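Local coordinates for putative cobalamin synthesis related protein (Corynebacterium diphtheriae, PDB 2NPN) that binds S-adenosylmethionine and probably acts as a methyltransferase of cobalamin biosynthesis, with a likely role as precorrin-6A synthase (deacetylating), at residues R169-T174 with R180-M185; V145-A150 with A206-E211. One frame throughout, in Å; residues are numbered along the deposited sequence. Where two conformers were deposited one is given.

Interaction 1 (R169-T174 with R180-M185); sequences RNLPET and RNCVVM. With SAM (S-adenosylmethionine), chain C.
In the C-terminal half of this tetrapyrrole methylase, L171 packs over V184 on one face of the mixed beta-sheet. L171 sits in a short 3-10 turn, residues 171-173, of the loop between strands 164-167 and 181-185. These two strands are parallel neighbours, so the loop crosses back over the second of them. The contact is small, buried and apolar, with no hydrogen bond between the segments. L171 comes down onto the strand, with CG anti to the backbone N (chi1 -170°). Both L171 methyls, CD1 and CD2, rest on one V184 methyl, each 4.0 Å from V184 CG2. The L171 and V184 side chains cross at about a right angle. In the conformer given, C182 SG lies 4.1 Å from L171 CD1; that contact is doubtful because a second conformer was deposited. Y245 of strand 243-249 and A191 also touch L171.

The loop is tied to itself and to the first strand. T174 OG1 donates to N170 O at 2.8 Å, from above the carbonyl plane (54° out of it). T174 N bonds to L171 O. N170 is held by T166 OG1 through its side-chain ND2 and by T167 OG1 through its backbone N.

The strand leads to S-adenosylmethionine at its C-terminal end. M185, a selenomethionine here, passes along the ribose. M185 CA is 3.3 Å from SAM O2'. The M185 chain bends near its end, and M185 CE lies 3.3 Å from SAM O4'.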
ATOM      1  N   ARG A 169       9.810   2.571  12.301  1.00  9.70           N
ATOM      2  CA  ARG A 169      11.238   2.812  12.509  1.00 10.38           C
ATOM      3  C   ARG A 169      11.526   4.281  12.876  1.00  9.75           C
ATOM      4  O   ARG A 169      12.362   4.553  13.749  1.00 10.25           O
ATOM      5  CB  ARG A 169      12.001   2.382  11.250  1.00 11.46           C
ATOM      6  CG  ARG A 169      13.473   2.675  11.202  1.00 13.14           C
ATOM      7  CD  ARG A 169      14.057   2.186   9.868  1.00 15.67           C
ATOM      8  NE  ARG A 169      15.525   2.232   9.826  1.00 20.75           N
ATOM      9  CZ  ARG A 169      16.356   1.178   9.827  1.00 24.01           C
ATOM     10  NH1 ARG A 169      15.916  -0.088   9.863  1.00 27.08           N
ATOM     11  NH2 ARG A 169      17.665   1.385   9.786  1.00 24.91           N
ATOM     12  N   ASN A 170      10.859   5.227  12.205  1.00  7.59           N
ATOM     13  CA  ASN A 170      11.087   6.655  12.453  1.00  7.34           C
ATOM     14  C   ASN A 170      10.402   7.163  13.747  1.00  7.30           C
ATOM     15  O   ASN A 170      10.742   8.242  14.231  1.00  7.45           O
ATOM     16  CB  ASN A 170      10.490   7.531  11.311  1.00  7.24           C
ATOM     17  CG  ASN A 170      11.196   7.375   9.971  1.00 10.12           C
ATOM     18  OD1 ASN A 170      12.337   6.896   9.895  1.00 10.07           O
ATOM     19  ND2 ASN A 170      10.513   7.815   8.895  1.00 10.15           N
ATOM     20  N   LEU A 171       9.418   6.420  14.257  1.00  7.19           N
ATOM     21  CA  LEU A 171       8.535   6.964  15.324  1.00  8.74           C
ATOM     22  C   LEU A 171       9.305   7.396  16.585  1.00 10.17           C
ATOM     23  O   LEU A 171       9.047   8.490  17.119  1.00  9.44           O
ATOM     24  CB  LEU A 171       7.394   5.983  15.693  1.00  8.45           C
ATOM     25  CG  LEU A 171       6.321   6.592  16.617  1.00  8.24           C
ATOM     26  CD1 LEU A 171       5.659   7.879  16.037  1.00  9.74           C
ATOM     27  CD2 LEU A 171       5.304   5.542  17.035  1.00  9.15           C
ATOM     28  N   PRO A 172      10.211   6.539  17.086  1.00 11.80           N
ATOM     29  CA  PRO A 172      10.976   6.971  18.267  1.00 12.52           C
ATOM     30  C   PRO A 172      11.782   8.255  18.101  1.00 13.44           C
ATOM     31  O   PRO A 172      12.022   8.928  19.113  1.00 15.61           O
ATOM     32  CB  PRO A 172      11.932   5.805  18.512  1.00 13.79           C
ATOM     33  CG  PRO A 172      11.296   4.623  17.922  1.00 14.26           C
ATOM     34  CD  PRO A 172      10.575   5.161  16.692  1.00 12.56           C
ATOM     35  N   GLU A 173      12.227   8.568  16.874  1.00 11.83           N
ATOM     36  CA  GLU A 173      12.985   9.783  16.581  1.00 12.91           C
ATOM     37  C   GLU A 173      12.110  10.982  16.192  1.00 12.71           C
ATOM     38  O   GLU A 173      12.617  12.082  15.967  1.00 14.62           O
ATOM     39  CB  GLU A 173      14.033   9.529  15.473  1.00 14.40           C
ATOM     40  CG  GLU A 173      15.104   8.496  15.809  1.00 18.11           C
ATOM     41  CD  GLU A 173      14.692   7.043  15.563  1.00 21.80           C
ATOM     42  OE1 GLU A 173      13.564   6.796  15.074  1.00 22.15           O
ATOM     43  OE2 GLU A 173      15.521   6.147  15.866  1.00 27.01           O
ATOM     44  N   THR A 174      10.792  10.785  16.145  1.00 10.51           N
ATOM     45  CA  THR A 174       9.860  11.826  15.757  1.00 10.15           C
ATOM     46  C   THR A 174       9.638  12.827  16.910  1.00  9.36           C
ATOM     47  O   THR A 174       9.537  12.424  18.064  1.00 10.32           O
ATOM     48  CB  THR A 174       8.525  11.189  15.328  1.00 11.19           C
ATOM     49  OG1 THR A 174       8.801  10.245  14.275  1.00 10.68           O
ATOM     50  CG2 THR A 174       7.486  12.253  14.845  1.00 10.18           C
ATOM     51  N   ARG A 180       1.910  14.624  18.220  1.00  9.49           N
ATOM     52  CA  ARG A 180       0.629  15.083  18.686  1.00  9.01           C
ATOM     53  C   ARG A 180      -0.517  14.610  17.778  1.00  7.80           C
ATOM     54  O   ARG A 180      -1.681  14.529  18.210  1.00  8.29           O
ATOM     55  CB  ARG A 180       0.577  16.584  18.820  1.00  9.27           C
ATOM     56  CG  ARG A 180       1.408  17.080  20.020  1.00 10.06           C
ATOM     57  CD  ARG A 180       1.184  18.588  20.259  1.00  9.29           C
ATOM     58  NE  ARG A 180      -0.221  18.912  20.558  1.00  9.53           N
ATOM     59  CZ  ARG A 180      -0.795  18.754  21.750  1.00 11.05           C
ATOM     60  NH1 ARG A 180      -0.116  18.304  22.795  1.00 11.04           N
ATOM     61  NH2 ARG A 180      -2.078  19.067  21.915  1.00 13.14           N
ATOM     62  N   ASN A 181      -0.169  14.349  16.516  1.00  7.91           N
ATOM     63  CA  ASN A 181      -1.156  13.850  15.531  1.00  8.19           C
ATOM     64  C   ASN A 181      -0.372  13.186  14.421  1.00  7.98           C
ATOM     65  O   ASN A 181       0.084  13.852  13.473  1.00  8.73           O
ATOM     66  CB  ASN A 181      -1.963  15.002  15.036  1.00  7.88           C
ATOM     67  CG  ASN A 181      -3.075  14.560  14.143  1.00  8.54           C
ATOM     68  OD1 ASN A 181      -3.905  13.776  14.597  1.00  9.49           O
ATOM     69  ND2 ASN A 181      -3.161  15.094  12.924  1.00  7.11           N
ATOM     70  N   CYS A 182      -0.168  11.894  14.566  0.50  7.49           N
ATOM     71  CA  CYS A 182       0.629  11.209  13.599  0.50  8.09           C
ATOM     72  C   CYS A 182      -0.010   9.899  13.208  0.50  7.84           C
ATOM     73  O   CYS A 182      -0.837   9.344  13.916  0.50  6.73           O
ATOM     74  CB  CYS A 182       2.030  11.016  14.133  0.50  8.25           C
ATOM     75  SG  CYS A 182       2.167   9.967  15.561  0.50  9.36           S
ATOM     76  N   VAL A 183       0.313   9.493  11.997  1.00  6.98           N
ATOM     77  CA  VAL A 183      -0.111   8.205  11.429  1.00  7.09           C
ATOM     78  C   VAL A 183       1.135   7.347  11.238  1.00  7.55           C
ATOM     79  O   VAL A 183       2.155   7.828  10.715  1.00  8.13           O
ATOM     80  CB  VAL A 183      -0.795   8.404  10.082  1.00  7.98           C
ATOM     81  CG1 VAL A 183      -1.139   7.023   9.444  1.00  9.25           C
ATOM     82  CG2 VAL A 183      -2.036   9.275  10.247  1.00  9.43           C
ATOM     83  N   VAL A 184       1.088   6.090  11.662  1.00  7.00           N
ATOM     84  CA  VAL A 184       2.229   5.199  11.621  1.00  6.88           C
ATOM     85  C   VAL A 184       1.926   3.981  10.722  1.00  8.06           C
ATOM     86  O   VAL A 184       0.903   3.314  10.892  1.00  8.53           O
ATOM     87  CB  VAL A 184       2.654   4.724  12.986  1.00  8.25           C
ATOM     88  CG1 VAL A 184       3.911   3.884  12.923  1.00  9.87           C
ATOM     89  CG2 VAL A 184       2.806   5.899  13.966  1.00  8.55           C
HETATM   90  N   MSE A 185       2.795   3.801   9.749  1.00  8.31           N
HETATM   91  CA  MSE A 185       2.745   2.691   8.817  1.00  9.30           C
HETATM   92  C   MSE A 185       4.041   1.885   8.919  1.00  8.81           C
HETATM   93  O   MSE A 185       5.036   2.317   9.503  1.00  8.27           O
HETATM   94  CB  MSE A 185       2.546   3.215   7.373  1.00  9.48           C
HETATM   95  CG  MSE A 185       1.326   4.084   7.278  1.00 12.57           C
HETATM   96 SE   MSE A 185       1.013   4.899   5.514  0.80 15.35          SE
HETATM   97  CE  MSE A 185       0.280   3.347   4.661  1.00 18.82           C
TER
HETATM   98  N   SAM C4633       0.529   2.281  -1.076  1.00 17.52           N
HETATM   99  CA  SAM C4633      -0.100   1.738   0.166  1.00 18.83           C
HETATM  100  C   SAM C4633      -1.262   2.601   0.623  1.00 19.86           C
HETATM  101  O   SAM C4633      -1.905   2.263   1.653  1.00 19.69           O
HETATM  102  OXT SAM C4633      -1.584   3.599  -0.052  1.00 17.81           O
HETATM  103  CB  SAM C4633       0.950   1.588   1.281  1.00 19.48           C
HETATM  104  CG  SAM C4633       2.009   0.521   1.000  1.00 21.23           C
HETATM  105  SD  SAM C4633       3.206   0.211   2.344  1.00 21.18           S
HETATM  106  CE  SAM C4633       4.238  -0.973   1.432  1.00 26.19           C
HETATM  107  C5' SAM C4633       2.484  -1.044   3.458  1.00 19.82           C
HETATM  108  C4' SAM C4633       1.913  -0.473   4.767  1.00 20.23           C
HETATM  109  O4' SAM C4633       0.653   0.058   4.518  1.00 17.17           O
HETATM  110  C3' SAM C4633       1.675  -1.497   5.878  1.00 18.57           C
HETATM  111  O3' SAM C4633       2.841  -1.773   6.613  1.00 19.10           O
HETATM  112  C2' SAM C4633       0.598  -0.861   6.714  1.00 17.92           C
HETATM  113  O2' SAM C4633       1.151   0.193   7.482  1.00 18.25           O
HETATM  114  C1' SAM C4633      -0.232  -0.277   5.590  1.00 17.26           C
HETATM  115  N9  SAM C4633      -1.299  -1.190   5.122  1.00 15.64           N
HETATM  116  C8  SAM C4633      -1.480  -1.603   3.812  1.00 17.47           C
HETATM  117  N7  SAM C4633      -2.582  -2.352   3.712  1.00 17.97           N
HETATM  118  C5  SAM C4633      -3.153  -2.390   4.953  1.00 15.25           C
HETATM  119  C6  SAM C4633      -4.328  -2.952   5.432  1.00 16.12           C
HETATM  120  N6  SAM C4633      -5.168  -3.658   4.632  1.00 18.57           N
HETATM  121  N1  SAM C4633      -4.647  -2.798   6.776  1.00 16.12           N
HETATM  122  C2  SAM C4633      -3.840  -2.030   7.593  1.00 15.70           C
HETATM  123  N3  SAM C4633      -2.685  -1.466   7.125  1.00 16.18           N
HETATM  124  C4  SAM C4633      -2.347  -1.614   5.820  1.00 13.74           C

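Interaction 2 (V145-A150 with A206-E211); sequences VQVLTA and AFLGTE. With SAM (S-adenosylmethionine), chain C.
L208 is wedged between helix residues V147 and L148 and the adenine of S-adenosylmethionine. V147 CG1 meets L208 CB at 3.8 Å, and the two side chains slide past each other in opposite directions. V147 CG1 is also 3.9 Å from G209 N. L148 CB is 3.9 Å from L208 CD1. L208 CD1 also packs against the adenine, 3.4 Å from SAM C2. L208 CG is anti to the carbonyl carbon (chi1 -69°), which lets CD1 touch both L148 and the adenine, while CD2 lies toward L148 CA.

The L208 backbone binds the adenine through N1 and N6. L208 N donates to SAM N1 at 2.9 Å (152° at the hydrogen). SAM N6 returns a weak bond to L208 O, bent to 128°. Main-chain atoms of one residue thus engage both N1 and the amino group.

A type II beta turn from F207 to T210 sets this backbone. G209 fills its third position with a positive phi. F207 O is gripped twice, by T210 N and by T210 OG1, the latter at 2.7 Å. G209 N bonds to Q213 OE1, and the F207 ring meets W240 edge-to-face.

The turn follows strand 200-206 and leads to strand 214-217, the outermost strand on that side of the mixed sheet. Helix 144-152 packs beside the turn, and its V145 faces strand 181-185.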
ATOM      1  N   VAL A 145      -4.476   4.480   5.165  1.00  8.71           N
ATOM      2  CA  VAL A 145      -4.763   5.602   6.089  1.00  9.06           C
ATOM      3  C   VAL A 145      -6.211   6.061   5.975  1.00  8.61           C
ATOM      4  O   VAL A 145      -6.903   6.326   6.972  1.00  8.97           O
ATOM      5  CB  VAL A 145      -3.822   6.807   5.796  1.00  9.70           C
ATOM      6  CG1 VAL A 145      -4.097   7.955   6.752  1.00 11.71           C
ATOM      7  CG2 VAL A 145      -2.340   6.384   5.842  1.00  9.60           C
ATOM      8  N   GLN A 146      -6.675   6.213   4.745  1.00  7.63           N
ATOM      9  CA  GLN A 146      -8.072   6.659   4.532  1.00  8.62           C
ATOM     10  C   GLN A 146      -9.068   5.619   4.995  1.00  7.60           C
ATOM     11  O   GLN A 146     -10.159   5.957   5.487  1.00  8.58           O
ATOM     12  CB  GLN A 146      -8.267   6.968   3.051  1.00  8.93           C
ATOM     13  CG  GLN A 146      -7.631   8.239   2.629  1.00 10.40           C
ATOM     14  CD  GLN A 146      -7.636   8.348   1.108  1.00 12.83           C
ATOM     15  OE1 GLN A 146      -8.462   9.058   0.531  1.00 16.69           O
ATOM     16  NE2 GLN A 146      -6.730   7.652   0.459  1.00 14.06           N
ATOM     17  N   VAL A 147      -8.736   4.335   4.835  1.00  6.82           N
ATOM     18  CA  VAL A 147      -9.627   3.264   5.329  1.00  7.49           C
ATOM     19  C   VAL A 147      -9.619   3.276   6.873  1.00  7.11           C
ATOM     20  O   VAL A 147     -10.662   3.122   7.477  1.00  8.18           O
ATOM     21  CB  VAL A 147      -9.289   1.892   4.747  1.00  8.36           C
ATOM     22  CG1 VAL A 147     -10.292   0.870   5.240  1.00  7.02           C
ATOM     23  CG2 VAL A 147      -9.339   1.952   3.180  1.00  9.33           C
ATOM     24  N   LEU A 148      -8.467   3.473   7.505  1.00  7.22           N
ATOM     25  CA  LEU A 148      -8.412   3.521   8.964  1.00  7.22           C
ATOM     26  C   LEU A 148      -9.345   4.625   9.500  1.00  6.06           C
ATOM     27  O   LEU A 148     -10.154   4.416  10.415  1.00  7.13           O
ATOM     28  CB  LEU A 148      -6.967   3.799   9.431  1.00  6.00           C
ATOM     29  CG  LEU A 148      -6.857   3.932  10.964  1.00  5.89           C
ATOM     30  CD1 LEU A 148      -6.836   2.579  11.686  1.00  7.82           C
ATOM     31  CD2 LEU A 148      -5.573   4.713  11.334  1.00  7.77           C
ATOM     32  N   THR A 149      -9.206   5.833   8.945  1.00  5.94           N
ATOM     33  CA  THR A 149      -9.973   6.966   9.481  1.00  7.37           C
ATOM     34  C   THR A 149     -11.453   6.758   9.142  1.00  6.99           C
ATOM     35  O   THR A 149     -12.325   7.086   9.955  1.00  8.16           O
ATOM     36  CB  THR A 149      -9.431   8.301   8.999  1.00  8.06           C
ATOM     37  OG1 THR A 149      -9.327   8.306   7.579  1.00  8.58           O
ATOM     38  CG2 THR A 149      -8.048   8.533   9.605  1.00  6.49           C
ATOM     39  N   ALA A 150     -11.777   6.214   7.976  1.00  6.07           N
ATOM     40  CA  ALA A 150     -13.177   6.035   7.605  1.00  5.94           C
ATOM     41  C   ALA A 150     -13.838   4.950   8.482  1.00  5.75           C
ATOM     42  O   ALA A 150     -14.944   5.122   8.979  1.00  5.87           O
ATOM     43  CB  ALA A 150     -13.345   5.709   6.101  1.00  5.46           C
ATOM     44  N   ALA A 206      -5.994  -3.479  11.579  1.00  6.70           N
ATOM     45  CA  ALA A 206      -5.267  -4.468  10.804  1.00  6.62           C
ATOM     46  C   ALA A 206      -6.182  -5.092   9.783  1.00  7.68           C
ATOM     47  O   ALA A 206      -7.379  -5.196   9.993  1.00  6.61           O
ATOM     48  CB  ALA A 206      -4.652  -5.526  11.702  1.00  8.35           C
ATOM     49  N   PHE A 207      -5.604  -5.464   8.639  1.00  7.13           N
ATOM     50  CA  PHE A 207      -6.351  -6.099   7.556  1.00  6.98           C
ATOM     51  C   PHE A 207      -7.544  -5.219   7.171  1.00  7.37           C
ATOM     52  O   PHE A 207      -8.636  -5.719   6.870  1.00  8.23           O
ATOM     53  CB  PHE A 207      -6.810  -7.506   7.984  1.00  8.50           C
ATOM     54  CG  PHE A 207      -5.701  -8.372   8.553  1.00  8.55           C
ATOM     55  CD1 PHE A 207      -4.642  -8.786   7.738  1.00 11.56           C
ATOM     56  CD2 PHE A 207      -5.737  -8.791   9.853  1.00 10.60           C
ATOM     57  CE1 PHE A 207      -3.627  -9.603   8.218  1.00 11.12           C
ATOM     58  CE2 PHE A 207      -4.706  -9.627  10.372  1.00 10.95           C
ATOM     59  CZ  PHE A 207      -3.663 -10.008   9.545  1.00 10.18           C
ATOM     60  N   LEU A 208      -7.308  -3.911   7.157  1.00  7.41           N
ATOM     61  CA  LEU A 208      -8.349  -2.943   6.874  1.00  7.83           C
ATOM     62  C   LEU A 208      -8.976  -3.166   5.512  1.00  8.48           C
ATOM     63  O   LEU A 208      -8.260  -3.467   4.548  1.00  8.98           O
ATOM     64  CB  LEU A 208      -7.782  -1.520   6.893  1.00  8.21           C
ATOM     65  CG  LEU A 208      -7.371  -1.027   8.253  1.00  7.60           C
ATOM     66  CD1 LEU A 208      -6.437   0.153   8.108  1.00 10.46           C
ATOM     67  CD2 LEU A 208      -8.578  -0.650   9.107  1.00  9.04           C
ATOM     68  N   GLY A 209     -10.309  -3.024   5.450  1.00  9.59           N
ATOM     69  CA  GLY A 209     -11.053  -3.163   4.210  1.00 10.41           C
ATOM     70  C   GLY A 209     -11.558  -4.578   3.973  1.00 11.84           C
ATOM     71  O   GLY A 209     -12.545  -4.758   3.228  1.00 15.98           O
ATOM     72  N   THR A 210     -10.885  -5.569   4.561  1.00 11.40           N
ATOM     73  CA  THR A 210     -11.086  -6.998   4.310  1.00 11.88           C
ATOM     74  C   THR A 210     -12.095  -7.568   5.290  1.00 11.80           C
ATOM     75  O   THR A 210     -12.461  -6.952   6.289  1.00 11.47           O
ATOM     76  CB  THR A 210      -9.771  -7.831   4.455  1.00 12.13           C
ATOM     77  OG1 THR A 210      -9.504  -8.032   5.833  1.00 13.95           O
ATOM     78  CG2 THR A 210      -8.561  -7.197   3.739  1.00 15.03           C
ATOM     79  N   GLU A 211     -12.538  -8.793   4.991  1.00 12.05           N
ATOM     80  CA  GLU A 211     -13.406  -9.539   5.892  1.00 12.63           C
ATOM     81  C   GLU A 211     -12.715  -9.939   7.208  1.00 12.22           C
ATOM     82  O   GLU A 211     -13.383 -10.366   8.147  1.00 13.79           O
ATOM     83  CB  GLU A 211     -13.922 -10.790   5.176  1.00 13.16           C
ATOM     84  CG  GLU A 211     -14.884 -10.479   4.033  1.00 14.99           C
ATOM     85  CD  GLU A 211     -15.430 -11.726   3.355  0.10 13.51           C
ATOM     86  OE1 GLU A 211     -14.633 -12.624   3.000  0.10 13.95           O
ATOM     87  OE2 GLU A 211     -16.664 -11.805   3.166  0.10 14.45           O
TER
HETATM   88  N   SAM C4633       0.529   2.281  -1.076  1.00 17.52           N
HETATM   89  CA  SAM C4633      -0.100   1.738   0.166  1.00 18.83           C
HETATM   90  C   SAM C4633      -1.262   2.601   0.623  1.00 19.86           C
HETATM   91  O   SAM C4633      -1.905   2.263   1.653  1.00 19.69           O
HETATM   92  OXT SAM C4633      -1.584   3.599  -0.052  1.00 17.81           O
HETATM   93  CB  SAM C4633       0.950   1.588   1.281  1.00 19.48           C
HETATM   94  CG  SAM C4633       2.009   0.521   1.000  1.00 21.23           C
HETATM   95  SD  SAM C4633       3.206   0.211   2.344  1.00 21.18           S
HETATM   96  CE  SAM C4633       4.238  -0.973   1.432  1.00 26.19           C
HETATM   97  C5' SAM C4633       2.484  -1.044   3.458  1.00 19.82           C
HETATM   98  C4' SAM C4633       1.913  -0.473   4.767  1.00 20.23           C
HETATM   99  O4' SAM C4633       0.653   0.058   4.518  1.00 17.17           O
HETATM  100  C3' SAM C4633       1.675  -1.497   5.878  1.00 18.57           C
HETATM  101  O3' SAM C4633       2.841  -1.773   6.613  1.00 19.10           O
HETATM  102  C2' SAM C4633       0.598  -0.861   6.714  1.00 17.92           C
HETATM  103  O2' SAM C4633       1.151   0.193   7.482  1.00 18.25           O
HETATM  104  C1' SAM C4633      -0.232  -0.277   5.590  1.00 17.26           C
HETATM  105  N9  SAM C4633      -1.299  -1.190   5.122  1.00 15.64           N
HETATM  106  C8  SAM C4633      -1.480  -1.603   3.812  1.00 17.47           C
HETATM  107  N7  SAM C4633      -2.582  -2.352   3.712  1.00 17.97           N
HETATM  108  C5  SAM C4633      -3.153  -2.390   4.953  1.00 15.25           C
HETATM  109  C6  SAM C4633      -4.328  -2.952   5.432  1.00 16.12           C
HETATM  110  N6  SAM C4633      -5.168  -3.658   4.632  1.00 18.57           N
HETATM  111  N1  SAM C4633      -4.647  -2.798   6.776  1.00 16.12           N
HETATM  112  C2  SAM C4633      -3.840  -2.030   7.593  1.00 15.70           C
HETATM  113  N3  SAM C4633      -2.685  -1.466   7.125  1.00 16.18           N
HETATM  114  C4  SAM C4633      -2.347  -1.614   5.820  1.00 13.74           C

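How the interactions relate
Both interactions include residues that touch S-adenosylmethionine, at different parts of the ligand. In interaction 1 it is M185, at the end of the strand and not part of the L171 packing, that meets the ribose. Interaction 2 holds the adenine through L208. Their centres are about 19 Å apart, yet the segments touch directly. V145 CG2, in the helix segment of interaction 2, is 3.7 Å from M185 SE and 3.8 Å from V183 CG1. V183 points away from the loop, on the opposite face of strand 181-185 from the one L171 covers; there it meets V145. Along the chain, interaction 1 is nested inside the loop that interaction 2 closes. A144 and D243 add further bonds to the ligand.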